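Long-range contacts in lysine/ornithine decarboxylase (Vibrio vulnificus, PDB 2PLJ), which catalyses the pyridoxal-phosphate-dependent decarboxylation of lysine and ornithine, giving cadaverine and putrescine: residues L58-D63 with A297-S302; C145-V150 with E167-L172; G323-F328 with T358-D363; L340-Q345 with P372-G377. All coordinates share one frame; numbering follows the deposited sequence. Where two conformers were deposited one is given.

Contact 1: L58-D63 with A297-S302; sequences LLLDCD and APAVTS
An antiparallel strand pair sets Leu58–Leu60 beside Val300–Ser302, where the chain leaves the beta domain for the barrel and where it returns. Leu59 and Thr301 are the hydrogen-bonded pair: Leu59 N donates to Thr301 O at 2.8 Å, and Thr301 N answers to Leu59 O at 3.0 Å. Near the strand end, Asp61 N reaches Ala299 O at 2.8 Å in an almost straight bond (171°). The non-hydrogen-bonded pairs Leu58–Ser302 and Leu60–Val300 put their side chains on one face. Branching at CB lets Val300 touch two leucines: CG1, anti to the backbone N (chi1 175°), packs on Leu58 CB at 3.8 Å, while CG2 meets Leu60 CD1 at 3.8 Å. Leu58 also lays CD2 against Ser302 CB at 3.7 Å, a serine being small enough for so close a neighbour. On the face of Leu59 and Thr301, a water donates to Leu59 O at 2.9 Å and bonds to Thr301 OG1, giving that carbonyl a second partner. Asp61 suits the strand-to-helix junction as N-cap: its OD1 accepts from Asp63 N at 3.0 Å, above the carboxylate plane, and also from Asn408. Strand 403-407 takes the other edge of strand 57-61. A strand paired across an entire inserted barrel is characteristic of the two-domain fold of the beta/alpha-barrel decarboxylases.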
loop_
_atom_site.group_PDB
_atom_site.type_symbol
_atom_site.label_atom_id
_atom_site.label_comp_id
_atom_site.label_asym_id
_atom_site.label_seq_id
_atom_site.Cartn_x
_atom_site.Cartn_y
_atom_site.Cartn_z
ATOM N N LEU A 58 -5.493 -6.387 -14.864
ATOM C CA LEU A 58 -5.150 -5.077 -15.402
ATOM C C LEU A 58 -4.774 -5.298 -16.882
ATOM O O LEU A 58 -3.828 -6.037 -17.175
ATOM C CB LEU A 58 -3.978 -4.490 -14.627
ATOM C CG LEU A 58 -4.301 -4.127 -13.177
ATOM C CD1 LEU A 58 -3.022 -3.879 -12.429
ATOM C CD2 LEU A 58 -5.149 -2.856 -13.111
ATOM N N LEU A 59 -5.526 -4.688 -17.794
ATOM C CA LEU A 59 -5.274 -4.852 -19.223
ATOM C C LEU A 59 -4.379 -3.708 -19.706
ATOM O O LEU A 59 -4.794 -2.551 -19.709
ATOM C CB LEU A 59 -6.581 -4.920 -20.031
ATOM C CG LEU A 59 -7.612 -5.946 -19.532
ATOM C CD1 LEU A 59 -8.844 -5.909 -20.440
ATOM C CD2 LEU A 59 -6.979 -7.358 -19.474
ATOM N N LEU A 60 -3.170 -4.053 -20.102
ATOM C CA LEU A 60 -2.183 -3.074 -20.557
ATOM C C LEU A 60 -2.122 -3.060 -22.085
ATOM O O LEU A 60 -1.823 -4.072 -22.735
ATOM C CB LEU A 60 -0.810 -3.446 -19.987
ATOM C CG LEU A 60 0.401 -2.761 -20.648
ATOM C CD1 LEU A 60 0.300 -1.231 -20.370
ATOM C CD2 LEU A 60 1.703 -3.363 -20.069
ATOM N N ASP A 61 -2.420 -1.898 -22.652
ATOM C CA ASP A 61 -2.456 -1.779 -24.114
ATOM C C ASP A 61 -1.214 -1.003 -24.574
ATOM O O ASP A 61 -1.131 0.241 -24.404
ATOM C CB ASP A 61 -3.745 -1.076 -24.566
ATOM C CG ASP A 61 -3.860 -0.976 -26.098
ATOM O OD1 ASP A 61 -2.903 -1.387 -26.803
ATOM O OD2 ASP A 61 -4.907 -0.462 -26.583
ATOM N N CYS A 62 -0.228 -1.722 -25.151
ATOM C CA CYS A 62 1.022 -1.068 -25.615
ATOM C C CYS A 62 0.819 -0.007 -26.707
ATOM O O CYS A 62 1.665 0.857 -26.893
ATOM C CB CYS A 62 2.035 -2.103 -26.099
ATOM S SG CYS A 62 2.552 -3.156 -24.705
ATOM N N ASP A 63 -0.281 -0.100 -27.445
ATOM C CA ASP A 63 -0.597 0.934 -28.455
ATOM C C ASP A 63 -0.775 2.282 -27.759
ATOM O O ASP A 63 -0.383 3.342 -28.281
ATOM C CB ASP A 63 -1.887 0.564 -29.201
ATOM C CG ASP A 63 -1.689 -0.555 -30.208
ATOM O OD1 ASP A 63 -0.563 -0.727 -30.753
ATOM O OD2 ASP A 63 -2.701 -1.227 -30.501
ATOM N N ALA A 297 -0.502 6.149 -17.579
ATOM C CA ALA A 297 -1.828 6.139 -16.925
ATOM C C ALA A 297 -2.995 5.657 -17.836
ATOM O O ALA A 297 -3.795 4.819 -17.412
ATOM C CB ALA A 297 -2.157 7.509 -16.262
ATOM N N PRO A 298 -3.113 6.217 -19.059
ATOM C CA PRO A 298 -4.275 5.866 -19.922
ATOM C C PRO A 298 -4.203 4.473 -20.515
ATOM O O PRO A 298 -5.191 3.993 -21.105
ATOM C CB PRO A 298 -4.182 6.898 -21.046
ATOM C CG PRO A 298 -3.351 8.043 -20.463
ATOM C CD PRO A 298 -2.313 7.313 -19.642
ATOM N N ALA A 299 -3.057 3.821 -20.361
ATOM C CA ALA A 299 -2.783 2.572 -21.078
ATOM C C ALA A 299 -3.319 1.325 -20.362
ATOM O O ALA A 299 -3.229 0.212 -20.923
ATOM C CB ALA A 299 -1.273 2.432 -21.347
ATOM N N VAL A 300 -3.877 1.488 -19.166
ATOM C CA VAL A 300 -4.304 0.317 -18.398
ATOM C C VAL A 300 -5.777 0.451 -18.017
ATOM O O VAL A 300 -6.222 1.526 -17.600
ATOM C CB VAL A 300 -3.411 0.081 -17.124
ATOM C CG1 VAL A 300 -3.954 -1.068 -16.263
ATOM C CG2 VAL A 300 -1.927 -0.154 -17.523
ATOM N N THR A 301 -6.512 -0.642 -18.176
ATOM C CA THR A 301 -7.913 -0.734 -17.755
ATOM C C THR A 301 -8.021 -1.811 -16.693
ATOM O O THR A 301 -7.520 -2.917 -16.906
ATOM C CB THR A 301 -8.742 -1.164 -18.975
ATOM O OG1 THR A 301 -8.555 -0.196 -20.015
ATOM C CG2 THR A 301 -10.254 -1.239 -18.601
ATOM N N SER A 302 -8.660 -1.515 -15.563
ATOM C CA SER A 302 -8.771 -2.525 -14.500
ATOM C C SER A 302 -10.087 -3.268 -14.657
ATOM O O SER A 302 -11.062 -2.700 -15.141
ATOM C CB SER A 302 -8.700 -1.901 -13.105
ATOM O OG SER A 302 -9.789 -0.985 -12.901
HETATM O O HOH W 1 -6.288 -0.824 -21.493
#

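Contact 2: C145-V150 with E167-L172; sequences CNVFVV and ELLVRL
Val149 lays its CG1 methyl against Arg171 CB at 3.6 Å, and its CG2 approaches Leu169 CB at 4.1 Å. Val147, on the same face, splits its methyls likewise: CG1 meets Leu169 CD1 at 4.0 Å, and CG2 lies beside the carboxylate of Glu167. That carboxylate is held by Arg207 and Lys209, while a water links its OE2 to Asn146 OD1. On the opposite face Leu168 spreads over two residues, CD2 touching Phe148 CB at 3.8 Å and CD1 touching Val150 CG1 at 4.0 Å. Here compact branched residues suit packing against helix 191-203, whose Ile197 meets both Val150 and Val170. The strands are parallel, 32° apart in direction, and Leu169 uses both backbone groups: its N donates to Phe148 O at 2.8 Å, and its O accepts from Val150 N at 2.9 Å. Arg171 N then bonds Val150 O at 2.9 Å. The Arg171 side chain, fully extended from CG to NE, carries its far end toward the bound cofactor-putrescine adduct, which it touches. Strand 147-150 also bonds to strand 125-127 through Val147 and His127, which closes the ring of strands; this is a parallel beta-alpha-beta unit of a beta/alpha barrel.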
loop_
_atom_site.group_PDB
_atom_site.type_symbol
_atom_site.label_atom_id
_atom_site.label_comp_id
_atom_site.label_asym_id
_atom_site.label_seq_id
_atom_site.Cartn_x
_atom_site.Cartn_y
_atom_site.Cartn_z
ATOM N N CYS A 145 25.042 3.690 -15.625
ATOM C CA CYS A 145 24.340 4.945 -15.417
ATOM C C CYS A 145 25.255 5.866 -14.619
ATOM O O CYS A 145 25.640 5.529 -13.481
ATOM C CB CYS A 145 23.009 4.710 -14.684
ATOM S SG CYS A 145 22.110 6.250 -14.431
ATOM N N ASN A 146 25.577 7.018 -15.195
ATOM C CA ASN A 146 26.549 7.932 -14.580
ATOM C C ASN A 146 26.037 9.360 -14.348
ATOM O O ASN A 146 26.825 10.275 -14.052
ATOM C CB ASN A 146 27.852 7.948 -15.393
ATOM C CG ASN A 146 27.634 8.316 -16.854
ATOM O OD1 ASN A 146 26.684 9.010 -17.200
ATOM N ND2 ASN A 146 28.529 7.842 -17.726
ATOM N N VAL A 147 24.722 9.554 -14.519
ATOM C CA VAL A 147 24.090 10.839 -14.250
ATOM C C VAL A 147 23.256 10.668 -12.968
ATOM O O VAL A 147 22.408 9.745 -12.879
ATOM C CB VAL A 147 23.147 11.300 -15.402
ATOM C CG1 VAL A 147 22.465 12.669 -15.056
ATOM C CG2 VAL A 147 23.916 11.433 -16.734
ATOM N N PHE A 148 23.492 11.549 -11.991
ATOM C CA PHE A 148 22.811 11.474 -10.687
ATOM C C PHE A 148 22.344 12.870 -10.311
ATOM O O PHE A 148 22.803 13.858 -10.902
ATOM C CB PHE A 148 23.740 10.955 -9.593
ATOM C CG PHE A 148 24.187 9.537 -9.818
ATOM C CD1 PHE A 148 23.404 8.466 -9.342
ATOM C CD2 PHE A 148 25.362 9.269 -10.531
ATOM C CE1 PHE A 148 23.772 7.144 -9.573
ATOM C CE2 PHE A 148 25.764 7.957 -10.757
ATOM C CZ PHE A 148 24.972 6.882 -10.294
ATOM N N VAL A 149 21.464 12.936 -9.312
ATOM C CA VAL A 149 20.930 14.215 -8.852
ATOM C C VAL A 149 21.435 14.488 -7.442
ATOM O O VAL A 149 21.509 13.556 -6.605
ATOM C CB VAL A 149 19.358 14.168 -8.828
ATOM C CG1 VAL A 149 18.767 15.313 -7.941
ATOM C CG2 VAL A 149 18.767 14.157 -10.256
ATOM N N VAL A 150 21.750 15.751 -7.162
ATOM C CA VAL A 150 21.987 16.200 -5.792
ATOM C C VAL A 150 21.172 17.446 -5.519
ATOM O O VAL A 150 20.910 18.225 -6.435
ATOM C CB VAL A 150 23.484 16.442 -5.493
ATOM C CG1 VAL A 150 24.271 15.138 -5.684
ATOM C CG2 VAL A 150 24.058 17.583 -6.355
ATOM N N GLU A 167 28.422 12.665 -13.689
ATOM C CA GLU A 167 28.056 14.071 -13.871
ATOM C C GLU A 167 26.710 14.279 -13.175
ATOM O O GLU A 167 25.854 13.402 -13.204
ATOM C CB GLU A 167 27.989 14.482 -15.344
ATOM C CG GLU A 167 27.093 13.598 -16.208
ATOM C CD GLU A 167 27.081 13.988 -17.693
ATOM O OE1 GLU A 167 27.807 14.927 -18.083
ATOM O OE2 GLU A 167 26.357 13.332 -18.470
ATOM N N LEU A 168 26.552 15.424 -12.527
ATOM C CA LEU A 168 25.407 15.621 -11.623
ATOM C C LEU A 168 24.421 16.685 -12.123
ATOM O O LEU A 168 24.823 17.733 -12.670
ATOM C CB LEU A 168 25.930 16.055 -10.242
ATOM C CG LEU A 168 26.953 15.117 -9.574
ATOM C CD1 LEU A 168 27.352 15.695 -8.242
ATOM C CD2 LEU A 168 26.341 13.713 -9.428
ATOM N N LEU A 169 23.136 16.424 -11.895
ATOM C CA LEU A 169 22.092 17.438 -12.040
ATOM C C LEU A 169 21.801 17.980 -10.648
ATOM O O LEU A 169 21.611 17.192 -9.699
ATOM C CB LEU A 169 20.810 16.833 -12.638
ATOM C CG LEU A 169 20.915 16.361 -14.096
ATOM C CD1 LEU A 169 19.710 15.449 -14.464
ATOM C CD2 LEU A 169 21.037 17.546 -15.049
ATOM N N VAL A 170 21.735 19.307 -10.524
ATOM C CA VAL A 170 21.416 19.933 -9.240
ATOM C C VAL A 170 19.934 20.265 -9.251
ATOM O O VAL A 170 19.480 20.995 -10.126
ATOM C CB VAL A 170 22.241 21.234 -8.980
ATOM C CG1 VAL A 170 21.871 21.779 -7.608
ATOM C CG2 VAL A 170 23.741 20.920 -9.060
ATOM N N ARG A 171 19.184 19.686 -8.310
ATOM C CA ARG A 171 17.741 19.805 -8.321
ATOM C C ARG A 171 17.341 21.008 -7.468
ATOM O O ARG A 171 17.744 21.098 -6.296
ATOM C CB ARG A 171 17.072 18.540 -7.769
ATOM C CG ARG A 171 15.541 18.709 -7.694
ATOM C CD ARG A 171 14.878 17.366 -7.481
ATOM N NE ARG A 171 13.462 17.524 -7.173
ATOM C CZ ARG A 171 12.616 16.510 -6.928
ATOM N NH1 ARG A 171 13.005 15.238 -7.032
ATOM N NH2 ARG A 171 11.345 16.777 -6.593
ATOM N N LEU A 172 16.570 21.901 -8.071
ATOM C CA LEU A 172 16.042 23.099 -7.386
ATOM C C LEU A 172 14.579 22.896 -7.011
ATOM O O LEU A 172 13.854 22.153 -7.681
ATOM C CB LEU A 172 16.166 24.343 -8.277
ATOM C CG LEU A 172 17.544 25.001 -8.395
ATOM C CD1 LEU A 172 18.506 24.102 -9.144
ATOM C CD2 LEU A 172 17.494 26.380 -9.048
HETATM O O HOH W 2 26.619 10.782 -18.970
#

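Contact 3: G323-F328 with T358-D363; sequences GIYGSF and TCDSVD. With P3T ((4-{[(4-aminobutyl)amino]methyl}-5-hydroxy-6-methylpyridin-3-yl)methyl dihydrogen phosphate), chain E.
The ring of Tyr325 stacks with Phe333 of the second subunit, while acidic oxygens gather at its edge: Asp363 OD2 lies in the ring plane, 3.9 Å from Tyr325 CD2, and Asp360 OD2 lies near that plane beyond the hydroxyl. Tyr325 OH donates to Asp360 OD2 at 2.5 Å, from above the carboxylate plane, with ring and carboxylate turned 30° apart. Thr358 OG1 comes in obliquely, 3.4 Å from Tyr325 CD2. Asp363 OD1 takes the backbone bond from Ile324 N at 2.9 Å, whereas Asp363 OD2 receives both Thr358 N and OG1, the latter on its anti lone pair at 2.8 Å. Asp363 can bridge the two loops because its CG points away from its own N (chi1 -173°). Ile324 adds an apolar touch, CD1 against Val362 CG1 at 3.5 Å. Asp360 OD1 closes an Asx turn with Val362 N at 3.0 Å, so neighbours orient both oxygens. That carboxylate faces the putrescine arm of an adduct also hydrogen-bonded by the second subunit, Asp334 among its partners: Asp360 OD2 is 3.5 Å from P3T NAB, the terminal amine. A carboxylate steadied by a tyrosine beside this amine probably favours cationic substrates, in a site completed across the subunit interface.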
loop_
_atom_site.group_PDB
_atom_site.type_symbol
_atom_site.label_atom_id
_atom_site.label_comp_id
_atom_site.label_asym_id
_atom_site.label_seq_id
_atom_site.Cartn_x
_atom_site.Cartn_y
_atom_site.Cartn_z
ATOM N N GLY A 323 -9.243 -3.734 -4.653
ATOM C CA GLY A 323 -9.594 -2.552 -3.877
ATOM C C GLY A 323 -8.380 -1.746 -3.441
ATOM O O GLY A 323 -7.355 -1.772 -4.119
ATOM N N ILE A 324 -8.528 -1.026 -2.329
ATOM C CA ILE A 324 -7.531 -0.012 -1.923
ATOM C C ILE A 324 -6.220 -0.600 -1.460
ATOM O O ILE A 324 -5.212 0.116 -1.390
ATOM C CB ILE A 324 -8.059 0.970 -0.835
ATOM C CG1 ILE A 324 -7.938 0.320 0.557
ATOM C CG2 ILE A 324 -9.453 1.526 -1.238
ATOM C CD1 ILE A 324 -8.180 1.277 1.726
ATOM N N TYR A 325 -6.207 -1.906 -1.155
ATOM C CA TYR A 325 -4.933 -2.586 -0.832
ATOM C C TYR A 325 -4.289 -3.207 -2.069
ATOM O O TYR A 325 -3.207 -3.825 -1.991
ATOM C CB TYR A 325 -5.182 -3.649 0.226
ATOM C CG TYR A 325 -5.393 -3.046 1.608
ATOM C CD1 TYR A 325 -4.289 -2.590 2.374
ATOM C CD2 TYR A 325 -6.680 -2.912 2.150
ATOM C CE1 TYR A 325 -4.460 -2.035 3.636
ATOM C CE2 TYR A 325 -6.846 -2.387 3.421
ATOM C CZ TYR A 325 -5.730 -1.968 4.164
ATOM O OH TYR A 325 -5.929 -1.440 5.423
ATOM N N GLY A 326 -4.970 -3.013 -3.197
ATOM C CA GLY A 326 -4.560 -3.567 -4.486
ATOM C C GLY A 326 -4.438 -2.483 -5.552
ATOM O O GLY A 326 -3.706 -1.499 -5.375
ATOM N N SER A 327 -5.167 -2.648 -6.666
ATOM C CA SER A 327 -5.016 -1.730 -7.804
ATOM C C SER A 327 -5.539 -0.346 -7.521
ATOM O O SER A 327 -5.092 0.634 -8.149
ATOM C CB SER A 327 -5.715 -2.255 -9.071
ATOM O OG SER A 327 -5.333 -3.581 -9.373
ATOM N N PHE A 328 -6.437 -0.247 -6.521
ATOM C CA PHE A 328 -7.004 1.060 -6.128
ATOM C C PHE A 328 -6.269 1.719 -4.983
ATOM O O PHE A 328 -6.765 2.668 -4.373
ATOM C CB PHE A 328 -8.503 0.915 -5.848
ATOM C CG PHE A 328 -9.290 0.580 -7.084
ATOM C CD1 PHE A 328 -9.722 1.590 -7.956
ATOM C CD2 PHE A 328 -9.544 -0.756 -7.425
ATOM C CE1 PHE A 328 -10.439 1.260 -9.132
ATOM C CE2 PHE A 328 -10.250 -1.086 -8.607
ATOM C CZ PHE A 328 -10.698 -0.080 -9.454
ATOM N N THR A 358 -10.728 -6.849 1.099
ATOM C CA THR A 358 -10.212 -7.064 2.458
ATOM C C THR A 358 -11.214 -6.847 3.575
ATOM O O THR A 358 -12.273 -6.255 3.367
ATOM C CB THR A 358 -8.972 -6.204 2.777
ATOM O OG1 THR A 358 -9.368 -4.843 2.970
ATOM C CG2 THR A 358 -7.923 -6.350 1.690
ATOM N N CYS A 359 -10.871 -7.325 4.766
ATOM C CA CYS A 359 -11.808 -7.224 5.912
ATOM C C CYS A 359 -11.872 -5.835 6.555
ATOM O O CYS A 359 -12.614 -5.594 7.529
ATOM C CB CYS A 359 -11.562 -8.291 6.982
ATOM S SG CYS A 359 -12.309 -9.909 6.520
ATOM N N ASP A 360 -11.154 -4.905 5.962
ATOM C CA ASP A 360 -11.009 -3.584 6.484
ATOM C C ASP A 360 -12.145 -2.680 6.026
ATOM O O ASP A 360 -12.431 -2.574 4.838
ATOM C CB ASP A 360 -9.685 -3.036 5.974
ATOM C CG ASP A 360 -9.170 -1.925 6.813
ATOM O OD1 ASP A 360 -9.993 -1.158 7.374
ATOM O OD2 ASP A 360 -7.927 -1.846 6.927
ATOM N N SER A 361 -12.797 -2.021 6.977
ATOM C CA SER A 361 -13.840 -1.051 6.621
ATOM C C SER A 361 -13.302 0.126 5.769
ATOM O O SER A 361 -14.055 0.751 5.026
ATOM C CB SER A 361 -14.582 -0.567 7.881
ATOM O OG SER A 361 -13.655 0.020 8.777
ATOM N N VAL A 362 -12.000 0.404 5.850
ATOM C CA VAL A 362 -11.365 1.468 5.051
ATOM C C VAL A 362 -11.308 1.066 3.559
ATOM O O VAL A 362 -11.189 1.930 2.675
ATOM C CB VAL A 362 -9.898 1.799 5.532
ATOM C CG1 VAL A 362 -8.896 0.692 5.153
ATOM C CG2 VAL A 362 -9.415 3.115 4.912
ATOM N N ASP A 363 -11.393 -0.240 3.293
ATOM C CA ASP A 363 -11.242 -0.723 1.929
ATOM C C ASP A 363 -12.555 -0.535 1.151
ATOM O O ASP A 363 -13.334 -1.475 0.940
ATOM C CB ASP A 363 -10.792 -2.181 1.924
ATOM C CG ASP A 363 -10.464 -2.688 0.531
ATOM O OD1 ASP A 363 -10.585 -1.898 -0.451
ATOM O OD2 ASP A 363 -10.059 -3.873 0.434
HETATM O OAE P3T E . -7.643 -7.464 17.207
HETATM P PAU P3T E . -7.631 -6.528 15.905
HETATM O OAF P3T E . -6.201 -6.711 15.214
HETATM O OAC P3T E . -8.040 -5.072 16.166
HETATM O OAP P3T E . -8.681 -7.029 14.881
HETATM C CAM P3T E . -8.490 -8.403 14.284
HETATM C CAS P3T E . -9.758 -8.745 13.495
HETATM C CAH P3T E . -10.528 -9.793 14.026
HETATM N NAO P3T E . -11.653 -10.159 13.431
HETATM C CAQ P3T E . -12.134 -9.588 12.315
HETATM C CAA P3T E . -13.462 -10.058 11.671
HETATM C CAR P3T E . -11.401 -8.530 11.732
HETATM O OAD P3T E . -11.863 -7.944 10.626
HETATM C CAT P3T E . -10.201 -8.086 12.337
HETATM C CAG P3T E . -9.458 -7.040 11.709
HETATM N NAN P3T E . -10.083 -6.146 10.933
HETATM C CAL P3T E . -9.457 -5.009 10.172
HETATM C CAK P3T E . -8.366 -4.260 10.938
HETATM C CAJ P3T E . -7.737 -3.188 10.011
HETATM C CAI P3T E . -6.714 -2.318 10.776
HETATM N NAB P3T E . -6.217 -1.215 9.920
#

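Contact 4: L340-Q345 with P372-G377; sequences LTTIKQ and PKLNNG
Beyond strand 340-342 the backbone turns at Ile343 (phi -67°, psi -47°), bringing Thr342 and Lys344 against the run Pro372–Asn375. The turn is tied by two side chains: Thr342 OG1 donates to Lys344 O at 2.7 Å, in the carbonyl plane, and Gln345 NE2 donates to Thr342 O at 3.0 Å. A threonine fits because its hydroxyl lies between the backbone N and the carbonyl carbon (chi1 53°), from where it reaches the carbonyl two residues on. Pro372 rests its ring on this turn, CG 3.3 Å from Lys344 O and 3.9 Å from Thr342 OG1. Leu374 straddles both residues, CD2 4.0 Å from Lys344 CB and CD1 4.2 Å from Thr342 CG2. The Lys344 chain, bent twice, runs past the 372-377 backbone until NZ lies 3.0 Å from Asn375 OD1; its charge is met by a salt bridge to Asp378, whose carboxylate also accepts from Asn375 N. Lysine suits this partly exposed place: its CB packs on Leu374 while the long chain carries the amine out to Asp378. Around the contact, Ile343 packs on helix 40-53, Pro372 meets Leu349 of strand 349-355, and Thr341 bonds through its backbone to Ile381 of strand 379-382.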
loop_
_atom_site.group_PDB
_atom_site.type_symbol
_atom_site.label_atom_id
_atom_site.label_comp_id
_atom_site.label_asym_id
_atom_site.label_seq_id
_atom_site.Cartn_x
_atom_site.Cartn_y
_atom_site.Cartn_z
ATOM N N LEU A 340 -15.257 4.858 -13.333
ATOM C CA LEU A 340 -15.686 3.467 -13.120
ATOM C C LEU A 340 -16.934 3.191 -13.948
ATOM O O LEU A 340 -17.814 4.052 -14.074
ATOM C CB LEU A 340 -15.979 3.211 -11.637
ATOM C CG LEU A 340 -14.827 3.392 -10.628
ATOM C CD1 LEU A 340 -15.363 3.357 -9.193
ATOM C CD2 LEU A 340 -13.727 2.366 -10.849
ATOM N N THR A 341 -17.011 1.988 -14.503
ATOM C CA THR A 341 -18.196 1.590 -15.240
ATOM C C THR A 341 -18.461 0.101 -15.028
ATOM O O THR A 341 -17.705 -0.591 -14.316
ATOM C CB THR A 341 -18.095 2.019 -16.755
ATOM O OG1 THR A 341 -19.374 1.904 -17.391
ATOM C CG2 THR A 341 -17.035 1.218 -17.513
ATOM N N THR A 342 -19.551 -0.380 -15.612
ATOM C CA THR A 342 -19.884 -1.794 -15.549
ATOM C C THR A 342 -20.200 -2.233 -16.961
ATOM O O THR A 342 -20.567 -1.404 -17.800
ATOM C CB THR A 342 -21.119 -2.030 -14.636
ATOM O OG1 THR A 342 -22.192 -1.177 -15.062
ATOM C CG2 THR A 342 -20.756 -1.708 -13.199
ATOM N N ILE A 343 -20.028 -3.522 -17.237
ATOM C CA ILE A 343 -20.446 -4.060 -18.536
ATOM C C ILE A 343 -21.962 -3.990 -18.613
ATOM O O ILE A 343 -22.504 -3.492 -19.606
ATOM C CB ILE A 343 -19.881 -5.475 -18.805
ATOM C CG1 ILE A 343 -18.353 -5.399 -18.991
ATOM C CG2 ILE A 343 -20.564 -6.120 -20.052
ATOM C CD1 ILE A 343 -17.656 -6.745 -18.953
ATOM N N LYS A 344 -22.624 -4.432 -17.542
ATOM C CA LYS A 344 -24.092 -4.339 -17.431
ATOM C C LYS A 344 -24.548 -2.889 -17.508
ATOM O O LYS A 344 -24.046 -2.034 -16.774
ATOM C CB LYS A 344 -24.578 -4.958 -16.127
ATOM C CG LYS A 344 -24.496 -6.463 -16.120
ATOM C CD LYS A 344 -25.730 -7.088 -15.500
ATOM C CE LYS A 344 -25.680 -8.588 -15.691
ATOM N NZ LYS A 344 -26.115 -9.299 -14.463
ATOM N N GLN A 345 -25.478 -2.623 -18.421
ATOM C CA GLN A 345 -25.992 -1.272 -18.649
ATOM C C GLN A 345 -27.507 -1.312 -18.844
ATOM O O GLN A 345 -28.055 -2.319 -19.294
ATOM C CB GLN A 345 -25.319 -0.644 -19.878
ATOM C CG GLN A 345 -23.830 -0.301 -19.696
ATOM C CD GLN A 345 -23.611 0.900 -18.787
ATOM O OE1 GLN A 345 -24.319 1.911 -18.897
ATOM N NE2 GLN A 345 -22.628 0.803 -17.889
ATOM N N PRO A 372 -26.475 -0.161 -12.154
ATOM C CA PRO A 372 -27.516 -1.153 -12.343
ATOM C C PRO A 372 -27.321 -2.309 -11.345
ATOM O O PRO A 372 -26.222 -2.473 -10.780
ATOM C CB PRO A 372 -27.308 -1.622 -13.792
ATOM C CG PRO A 372 -25.949 -1.236 -14.146
ATOM C CD PRO A 372 -25.580 -0.042 -13.325
ATOM N N LYS A 373 -28.382 -3.069 -11.100
ATOM C CA LYS A 373 -28.276 -4.253 -10.255
ATOM C C LYS A 373 -27.278 -5.253 -10.857
ATOM O O LYS A 373 -27.412 -5.650 -12.017
ATOM C CB LYS A 373 -29.649 -4.915 -10.042
ATOM C CG LYS A 373 -29.624 -6.196 -9.210
ATOM C CD LYS A 373 -29.059 -5.966 -7.799
ATOM C CE LYS A 373 -29.188 -7.209 -6.910
ATOM N NZ LYS A 373 -28.436 -8.430 -7.361
ATOM N N LEU A 374 -26.280 -5.621 -10.058
ATOM C CA LEU A 374 -25.270 -6.598 -10.464
ATOM C C LEU A 374 -25.448 -7.927 -9.746
ATOM O O LEU A 374 -25.844 -7.959 -8.577
ATOM C CB LEU A 374 -23.879 -6.064 -10.134
ATOM C CG LEU A 374 -23.524 -4.694 -10.719
ATOM C CD1 LEU A 374 -22.135 -4.330 -10.224
ATOM C CD2 LEU A 374 -23.617 -4.718 -12.246
ATOM N N ASN A 375 -25.151 -9.012 -10.456
ATOM C CA ASN A 375 -25.048 -10.344 -9.867
ATOM C C ASN A 375 -23.608 -10.635 -9.431
ATOM O O ASN A 375 -22.648 -10.050 -9.974
ATOM C CB ASN A 375 -25.445 -11.393 -10.902
ATOM C CG ASN A 375 -26.885 -11.253 -11.362
ATOM O OD1 ASN A 375 -27.168 -11.340 -12.553
ATOM N ND2 ASN A 375 -27.794 -11.047 -10.426
ATOM N N ASN A 376 -23.442 -11.570 -8.496
ATOM C CA ASN A 376 -22.090 -12.033 -8.188
ATOM C C ASN A 376 -21.447 -12.516 -9.476
ATOM O O ASN A 376 -22.117 -13.158 -10.323
ATOM C CB ASN A 376 -22.083 -13.157 -7.145
ATOM C CG ASN A 376 -22.631 -12.710 -5.791
ATOM O OD1 ASN A 376 -22.767 -11.505 -5.512
ATOM N ND2 ASN A 376 -22.958 -13.684 -4.945
ATOM N N GLY A 377 -20.162 -12.199 -9.606
ATOM C CA GLY A 377 -19.385 -12.468 -10.814
ATOM C C GLY A 377 -19.427 -11.375 -11.873
ATOM O O GLY A 377 -18.598 -11.390 -12.800
#

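From the N terminus, strand 57-61 opens contact 1, which closes only at 297-302 after the whole barrel has been traversed. Contact 2 is nested inside that loop, joining neighbouring barrel strands, and its centre lies about 32 Å from that of contact 1, on the opposite side of the chain's centre. Contacts 3 and 4 follow in the beta domain and cross, since 340-345 lies between 323-328 and 358-363, and 372-377 follows both. They touch where Phe328 CE1 packs on Leu340 CD2 at 3.9 Å. Contact 3 also reaches contact 1 through Ser302 and Phe328, so the domain junction, the loops of contact 3 and the outer beta-domain turn form one chain of packing.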